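Local coordinates for glutaredoxin (Methanosarcina mazei, PDB 3NZN), which probably acts as a thiol-disulfide oxidoreductase of the thioredoxin superfamily, reducing disulfides in partner molecules, at residues Y27-C32 with V76-T81. Numbering follows the deposited sequence.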
ATOM      1  N   TYR A  27      -7.798  -8.560   8.842  1.00  8.44           N
ATOM      2  CA  TYR A  27      -6.745  -7.888   8.051  1.00  8.96           C
ATOM      3  C   TYR A  27      -6.519  -6.486   8.610  1.00  9.48           C
ATOM      4  O   TYR A  27      -7.377  -5.735   8.713  1.00  9.68           O
ATOM      5  CB  TYR A  27      -7.114  -7.840   6.582  1.00  9.93           C
ATOM      6  CG  TYR A  27      -7.144  -9.223   5.985  1.00 11.46           C
ATOM      7  CD1 TYR A  27      -6.002  -9.792   5.441  1.00 13.87           C
ATOM      8  CD2 TYR A  27      -8.319  -9.951   5.916  1.00 13.08           C
ATOM      9  CE1 TYR A  27      -6.031 -11.069   4.882  1.00 17.43           C
ATOM     10  CE2 TYR A  27      -8.334 -11.236   5.360  1.00 14.86           C
ATOM     11  CZ  TYR A  27      -7.219 -11.763   4.864  1.00 17.10           C
ATOM     12  OH  TYR A  27      -7.373 -13.026   4.330  1.00 26.18           O
ATOM     13  N   GLY A  28      -5.247  -6.237   8.941  1.00  9.40           N
ATOM     14  CA  GLY A  28      -4.901  -4.954   9.504  1.00  9.48           C
ATOM     15  C   GLY A  28      -3.548  -4.432   8.994  1.00  9.34           C
ATOM     16  O   GLY A  28      -2.949  -5.042   8.099  1.00  9.97           O
ATOM     17  N   LEU A  29      -3.087  -3.371   9.591  1.00 10.14           N
ATOM     18  CA  LEU A  29      -1.743  -2.844   9.369  1.00 10.66           C
ATOM     19  C   LEU A  29      -1.018  -2.851  10.716  1.00 10.85           C
ATOM     20  O   LEU A  29      -1.651  -2.642  11.748  1.00 12.07           O
ATOM     21  CB  LEU A  29      -1.809  -1.401   8.838  1.00 11.28           C
ATOM     22  CG  LEU A  29      -2.591  -1.172   7.560  1.00 11.82           C
ATOM     23  CD1 LEU A  29      -2.693   0.277   7.154  1.00 17.22           C
ATOM     24  CD2 LEU A  29      -2.140  -2.033   6.385  1.00 12.75           C
ATOM     25  N   SER A  30       0.285  -3.032  10.709  1.00 11.27           N
ATOM     26  CA  SER A  30       1.051  -3.066  11.890  1.00 12.97           C
ATOM     27  C   SER A  30       1.050  -1.766  12.720  1.00 13.47           C
ATOM     28  O   SER A  30       1.237  -1.751  13.894  1.00 17.93           O
ATOM     29  CB  SER A  30       2.434  -3.581  11.620  1.00 15.57           C
ATOM     30  OG  SER A  30       3.173  -2.587  10.893  1.00 16.70           O
ATOM     31  N   THR A  31       0.868  -0.675  12.002  1.00 14.31           N
ATOM     32  CA  THR A  31       0.725   0.698  12.502  1.00 17.04           C
ATOM     33  C   THR A  31      -0.713   1.097  12.304  1.00 18.57           C
ATOM     34  O   THR A  31      -1.067   1.435  11.212  1.00 21.55           O
ATOM     35  CB  THR A  31       1.516   1.630  11.605  1.00 18.71           C
ATOM     36  OG1 THR A  31       0.863   1.425  10.320  1.00 26.23           O
ATOM     37  CG2 THR A  31       2.920   1.237  11.640  1.00 25.34           C
ATOM     38  N   CYS A  32      -1.630   0.744  13.144  1.00 16.84           N
ATOM     39  CA  CYS A  32      -3.035   1.069  12.964  1.00 14.34           C
ATOM     40  C   CYS A  32      -3.668   0.859  14.359  1.00 13.98           C
ATOM     41  O   CYS A  32      -3.888  -0.244  14.822  1.00 13.48           O
ATOM     42  CB  CYS A  32      -3.695   0.163  11.947  1.00 16.80           C
ATOM     43  SG  CYS A  32      -5.452   0.070  11.818  1.00 18.28           S
ATOM     44  N   VAL A  76     -10.551  -1.183   0.455  1.00 12.11           N
ATOM     45  CA  VAL A  76      -9.244  -1.643   0.908  1.00 11.81           C
ATOM     46  C   VAL A  76      -8.770  -0.791   2.044  1.00 11.65           C
ATOM     47  O   VAL A  76      -7.749  -0.102   2.054  1.00 12.89           O
ATOM     48  CB  VAL A  76      -8.241  -1.752  -0.254  1.00 12.64           C
ATOM     49  CG1 VAL A  76      -7.026  -2.479   0.188  1.00 13.44           C
ATOM     50  CG2 VAL A  76      -8.938  -2.436  -1.431  1.00 14.37           C
ATOM     51  N   SER A  77      -9.521  -0.950   3.158  1.00 10.63           N
ATOM     52  CA  SER A  77      -9.288  -0.225   4.380  1.00 10.68           C
ATOM     53  C   SER A  77      -9.187  -1.210   5.554  1.00  8.78           C
ATOM     54  O   SER A  77      -9.569  -2.369   5.441  1.00 10.87           O
ATOM     55  CB  SER A  77     -10.294   0.831   4.590  1.00 11.87           C
ATOM     56  OG  SER A  77     -11.597   0.276   4.755  1.00 12.09           O
ATOM     57  N   PHE A  78      -8.682  -0.693   6.652  1.00  9.30           N
ATOM     58  CA  PHE A  78      -8.213  -1.545   7.752  1.00  9.13           C
ATOM     59  C   PHE A  78      -8.639  -0.953   9.092  1.00  9.49           C
ATOM     60  O   PHE A  78      -8.521   0.251   9.312  1.00 10.71           O
ATOM     61  CB  PHE A  78      -6.675  -1.634   7.725  1.00  9.23           C
ATOM     62  CG  PHE A  78      -6.216  -2.201   6.425  1.00  9.55           C
ATOM     63  CD1 PHE A  78      -6.207  -3.570   6.199  1.00 10.54           C
ATOM     64  CD2 PHE A  78      -5.879  -1.391   5.311  1.00 10.41           C
ATOM     65  CE1 PHE A  78      -5.872  -4.090   5.001  1.00 10.27           C
ATOM     66  CE2 PHE A  78      -5.550  -1.952   4.100  1.00 10.57           C
ATOM     67  CZ  PHE A  78      -5.562  -3.242   3.938  1.00 10.82           C
ATOM     68  N   PRO A  79      -9.111  -1.788  10.047  1.00  8.87           N
ATOM     69  CA  PRO A  79      -9.201  -3.200   9.881  1.00  9.19           C
ATOM     70  C   PRO A  79     -10.382  -3.658   9.037  1.00  8.66           C
ATOM     71  O   PRO A  79     -11.398  -2.991   8.981  1.00  9.43           O
ATOM     72  CB  PRO A  79      -9.452  -3.683  11.333  1.00 10.22           C
ATOM     73  CG  PRO A  79     -10.099  -2.505  12.013  1.00 11.15           C
ATOM     74  CD  PRO A  79      -9.416  -1.298  11.362  1.00  9.30           C
ATOM     75  N   THR A  80     -10.238  -4.812   8.395  1.00  9.11           N
ATOM     76  CA  THR A  80     -11.362  -5.549   7.809  1.00  8.98           C
ATOM     77  C   THR A  80     -11.314  -6.938   8.476  1.00  9.24           C
ATOM     78  O   THR A  80     -10.378  -7.691   8.375  1.00  9.56           O
ATOM     79  CB  THR A  80     -11.251  -5.690   6.321  1.00  9.20           C
ATOM     80  OG1 THR A  80     -11.310  -4.399   5.701  1.00 10.27           O
ATOM     81  CG2 THR A  80     -12.313  -6.469   5.743  1.00 10.83           C
ATOM     82  N   THR A  81     -12.457  -7.232   9.182  1.00  9.20           N
ATOM     83  CA  THR A  81     -12.598  -8.502   9.883  1.00  8.94           C
ATOM     84  C   THR A  81     -13.633  -9.326   9.161  1.00  9.52           C
ATOM     85  O   THR A  81     -14.755  -8.829   8.966  1.00  9.99           O
ATOM     86  CB  THR A  81     -13.025  -8.224  11.374  1.00  9.56           C
ATOM     87  OG1 THR A  81     -12.025  -7.446  11.991  1.00 10.14           O
ATOM     88  CG2 THR A  81     -13.096  -9.604  12.082  1.00 11.30           C
TER
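The cis-proline loop of the thioredoxin fold here meets the end of the strand that leads into the CxxC motif: P79, with a cis peptide bond before it, lies beside G28, and its CD is 4.2 Å from SG of C32. With chi1 at 165°, that sulfur is turned away from the C32 backbone N and toward the loop, where it also comes within 4.0 Å of the F78 carbonyl O. C32 occupies the N-cap position of helix 33-45 and forms a disulfide with C35, the arrangement expected of a redox centre in this family. Next to G28 and P79, Y27 and T80 form an antiparallel hydrogen-bonded pair: Y27 N donates to T80 O (2.8 Å), and T80 N returns a bond to Y27 O. This oxygen also receives a C-H···O contact from P79 CA (3.3 Å). The F78 ring packs beside the backbone, its CD1 3.8 Å from G28 CA and, near the ring plane, 3.5 Å from Y27 O. The L29 and F78 side chains cross at about a right angle, and branched, apolar L29 lays CD2 over the flat ring, 4.0 Å from its centroid, a CH-pi contact. Replacing F78 by an alanine would probably leave the L29 methyl without its aromatic platform and open a gap beside G28. T80 suits the bend because its OG1 donates to S77 O (2.7 Å). Strand 24-28 runs between strands 49-53 and 77-83; helix 59-72 packs on Y27 and T80, helix 33-45 touches F78 and P79, and S77 and F78 continue the sheet into a strand of the second subunit.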